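Local structure of GNA33 (Neisseria gonorrhoeae FA 1090, 2G5D) at residues A25-V35 / L412-Y420. The protein probably cleaves the beta-1,4 linkage between N-acetylmuramic acid and N-acetylglucosamine in peptidoglycan, leaving a 1,6-anhydro bond on the muramic acid residue. Residues are numbered along the deposited sequence; the frame is centred on the assembly and turned at random.
Sequences AGIPDPAGTTV and LPNGMKPEY
With CG set opposite its own carbonyl carbon (chi1 -60°), N414 lays its carboxamide against the backbone of A25 and G26 and alongside the ring of P28. ND2 of N414 donates to O of G26 at 3.2 Å, a bent bond (N-H...O 136°) that reaches the oxygen from above its carbonyl plane. The same nitrogen also donates to the carbonyl of R101, and OD1 pairs with the hydroxyl of T104; three hydrogen bonds therefore fix the rotation of the amide, while CB and CG of P28 cover one side of it, CG lying 4.0 Å from CG of N414.

The type II turn P413-M416, closed by M416 N to P413 O, brings the N-H of G415 to a water that links the two segments. This water accepts from N of D29 and N of G415, and donates to OD2 of D29 at 2.9 Å. Beyond it the carboxylate of D29 meets K417, whose side chain crosses it at about a right angle: the bent lysine end puts NZ 3.6 Å from OD1 of D29, a rather long salt bridge, while CG of K417 lies 3.5 Å from OD2 of D29. Farther along, V35 straddles the K417-P418 junction, CG2 touching CD of K417 at 3.5 Å and CG1 approaching O of P418 at 3.4 Å.

This surface contact joins the N-terminal lead-in to strand 34-37 with the C-terminal tail leaving strand 403-413. Beneath them runs strand 103-110, which pairs with 403-413 and also with 40-44, the hairpin partner of 34-37; its W106 touches D29, T33 and P418, and Y42 of strand 40-44 meets V35 and P418.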
loop_
_atom_site.group_PDB
_atom_site.type_symbol
_atom_site.label_atom_id
_atom_site.label_comp_id
_atom_site.label_asym_id
_atom_site.label_seq_id
_atom_site.Cartn_x
_atom_site.Cartn_y
_atom_site.Cartn_z
ATOM N N ALA A 25 -20.966 22.305 10.534
ATOM C CA ALA A 25 -20.870 21.421 9.384
ATOM C C ALA A 25 -20.447 22.112 8.094
ATOM O O ALA A 25 -19.789 21.509 7.246
ATOM C CB ALA A 25 -22.157 20.646 9.180
ATOM N N GLY A 26 -20.823 23.361 7.898
ATOM C CA GLY A 26 -20.518 23.944 6.589
ATOM C C GLY A 26 -21.449 23.449 5.489
ATOM O O GLY A 26 -22.116 22.426 5.630
ATOM N N ILE A 27 -21.478 24.182 4.385
ATOM C CA ILE A 27 -22.602 24.136 3.449
ATOM C C ILE A 27 -22.335 23.208 2.265
ATOM O O ILE A 27 -21.377 23.412 1.535
ATOM C CB ILE A 27 -22.930 25.568 2.975
ATOM C CG1 ILE A 27 -23.266 26.445 4.187
ATOM C CG2 ILE A 27 -24.073 25.581 1.919
ATOM C CD1 ILE A 27 -22.980 27.912 3.984
ATOM N N PRO A 28 -23.173 22.170 2.084
ATOM C CA PRO A 28 -22.921 21.226 0.985
ATOM C C PRO A 28 -23.279 21.795 -0.390
ATOM O O PRO A 28 -24.247 22.550 -0.526
ATOM C CB PRO A 28 -23.833 20.032 1.304
ATOM C CG PRO A 28 -24.662 20.415 2.468
ATOM C CD PRO A 28 -24.368 21.815 2.874
ATOM N N ASP A 29 -22.470 21.456 -1.391
ATOM C CA ASP A 29 -22.835 21.668 -2.783
ATOM C C ASP A 29 -24.107 20.857 -3.018
ATOM O O ASP A 29 -24.231 19.737 -2.498
ATOM C CB ASP A 29 -21.687 21.233 -3.698
ATOM C CG ASP A 29 -20.466 22.126 -3.545
ATOM O OD1 ASP A 29 -20.588 23.330 -3.791
ATOM O OD2 ASP A 29 -19.387 21.648 -3.167
ATOM N N PRO A 30 -25.088 21.446 -3.733
ATOM C CA PRO A 30 -26.370 20.746 -3.851
ATOM C C PRO A 30 -26.348 19.551 -4.828
ATOM O O PRO A 30 -25.422 19.416 -5.633
ATOM C CB PRO A 30 -27.328 21.843 -4.298
ATOM C CG PRO A 30 -26.470 22.874 -4.964
ATOM C CD PRO A 30 -25.094 22.763 -4.403
ATOM N N ALA A 31 -27.350 18.678 -4.709
ATOM C CA ALA A 31 -27.459 17.464 -5.522
ATOM C C ALA A 31 -27.364 17.791 -7.016
ATOM O O ALA A 31 -27.910 18.799 -7.481
ATOM C CB ALA A 31 -28.739 16.714 -5.193
ATOM N N GLY A 32 -26.589 16.991 -7.743
ATOM C CA GLY A 32 -26.376 17.246 -9.163
ATOM C C GLY A 32 -25.179 18.131 -9.485
ATOM O O GLY A 32 -24.890 18.351 -10.651
ATOM N N THR A 33 -24.487 18.645 -8.467
ATOM C CA THR A 33 -23.301 19.507 -8.694
ATOM C C THR A 33 -22.168 18.687 -9.305
ATOM O O THR A 33 -21.931 17.557 -8.902
ATOM C CB THR A 33 -22.814 20.220 -7.386
ATOM O OG1 THR A 33 -23.838 21.107 -6.919
ATOM C CG2 THR A 33 -21.543 21.047 -7.620
ATOM N N THR A 34 -21.490 19.255 -10.300
ATOM C CA THR A 34 -20.458 18.521 -11.012
ATOM C C THR A 34 -19.113 19.251 -10.982
ATOM O O THR A 34 -19.060 20.482 -10.917
ATOM C CB THR A 34 -20.872 18.211 -12.479
ATOM O OG1 THR A 34 -21.492 19.362 -13.041
ATOM C CG2 THR A 34 -21.873 17.073 -12.550
ATOM N N VAL A 35 -18.037 18.467 -11.000
ATOM C CA VAL A 35 -16.660 18.944 -11.163
ATOM C C VAL A 35 -16.063 17.976 -12.173
ATOM O O VAL A 35 -16.388 16.789 -12.169
ATOM C CB VAL A 35 -15.840 18.875 -9.815
ATOM C CG1 VAL A 35 -14.348 18.985 -10.071
ATOM C CG2 VAL A 35 -16.259 19.972 -8.856
ATOM N N LEU A 412 -16.543 14.124 1.017
ATOM C CA LEU A 412 -15.652 15.228 1.353
ATOM C C LEU A 412 -16.410 16.156 2.283
ATOM O O LEU A 412 -17.651 16.290 2.155
ATOM C CB LEU A 412 -15.235 16.002 0.071
ATOM C CG LEU A 412 -14.364 15.228 -0.920
ATOM C CD1 LEU A 412 -14.273 15.972 -2.262
ATOM C CD2 LEU A 412 -12.964 14.942 -0.323
ATOM N N PRO A 413 -15.683 16.810 3.211
ATOM C CA PRO A 413 -16.331 17.795 4.098
ATOM C C PRO A 413 -17.203 18.766 3.290
ATOM O O PRO A 413 -16.732 19.303 2.271
ATOM C CB PRO A 413 -15.142 18.512 4.733
ATOM C CG PRO A 413 -14.058 17.468 4.732
ATOM C CD PRO A 413 -14.231 16.710 3.465
ATOM N N ASN A 414 -18.456 18.963 3.716
ATOM C CA ASN A 414 -19.386 19.865 3.008
ATOM C C ASN A 414 -18.697 21.152 2.581
ATOM O O ASN A 414 -18.107 21.837 3.419
ATOM C CB ASN A 414 -20.543 20.269 3.911
ATOM C CG ASN A 414 -21.353 19.107 4.401
ATOM O OD1 ASN A 414 -21.474 18.089 3.735
ATOM N ND2 ASN A 414 -21.960 19.274 5.562
ATOM N N GLY A 415 -18.780 21.484 1.290
ATOM C CA GLY A 415 -18.123 22.675 0.769
ATOM C C GLY A 415 -16.837 22.397 0.019
ATOM O O GLY A 415 -16.480 23.121 -0.897
ATOM N N MET A 416 -16.132 21.338 0.407
ATOM C CA MET A 416 -14.901 20.965 -0.276
ATOM C C MET A 416 -15.215 20.165 -1.549
ATOM O O MET A 416 -15.927 19.157 -1.517
ATOM C CB MET A 416 -13.978 20.184 0.661
ATOM C CG MET A 416 -12.690 19.694 0.013
ATOM S SD MET A 416 -11.829 18.422 0.965
ATOM C CE MET A 416 -11.337 19.351 2.411
ATOM N N LYS A 417 -14.681 20.630 -2.668
ATOM C CA LYS A 417 -14.924 19.978 -3.939
ATOM C C LYS A 417 -13.835 18.956 -4.218
ATOM O O LYS A 417 -12.710 19.099 -3.743
ATOM C CB LYS A 417 -15.062 21.016 -5.070
ATOM C CG LYS A 417 -16.413 21.750 -5.018
ATOM C CD LYS A 417 -16.807 22.354 -6.338
ATOM C CE LYS A 417 -16.626 23.855 -6.328
ATOM N NZ LYS A 417 -17.655 24.469 -5.467
ATOM N N PRO A 418 -14.168 17.904 -4.978
ATOM C CA PRO A 418 -13.133 17.022 -5.457
ATOM C C PRO A 418 -12.300 17.766 -6.511
ATOM O O PRO A 418 -12.713 18.801 -7.045
ATOM C CB PRO A 418 -13.918 15.869 -6.062
ATOM C CG PRO A 418 -15.208 16.464 -6.456
ATOM C CD PRO A 418 -15.500 17.513 -5.469
ATOM N N GLU A 419 -11.117 17.264 -6.792
ATOM C CA GLU A 419 -10.269 17.969 -7.708
ATOM C C GLU A 419 -9.394 16.964 -8.418
ATOM O O GLU A 419 -8.848 16.050 -7.803
ATOM C CB GLU A 419 -9.419 18.982 -6.939
ATOM C CG GLU A 419 -8.501 19.797 -7.783
ATOM C CD GLU A 419 -7.586 20.673 -6.939
ATOM O OE1 GLU A 419 -7.840 20.796 -5.719
ATOM O OE2 GLU A 419 -6.613 21.219 -7.503
ATOM N N TYR A 420 -9.288 17.146 -9.725
ATOM C CA TYR A 420 -8.312 16.445 -10.511
ATOM C C TYR A 420 -6.965 17.119 -10.253
ATOM O O TYR A 420 -6.825 18.349 -10.383
ATOM C CB TYR A 420 -8.715 16.461 -11.986
ATOM C CG TYR A 420 -7.638 15.985 -12.940
ATOM C CD1 TYR A 420 -7.138 16.830 -13.940
ATOM C CD2 TYR A 420 -7.109 14.698 -12.835
ATOM C CE1 TYR A 420 -6.146 16.395 -14.818
ATOM C CE2 TYR A 420 -6.131 14.257 -13.693
ATOM C CZ TYR A 420 -5.651 15.107 -14.682
ATOM O OH TYR A 420 -4.680 14.646 -15.525
HETATM O O HOH W 1 -20.073 19.980 -0.897
#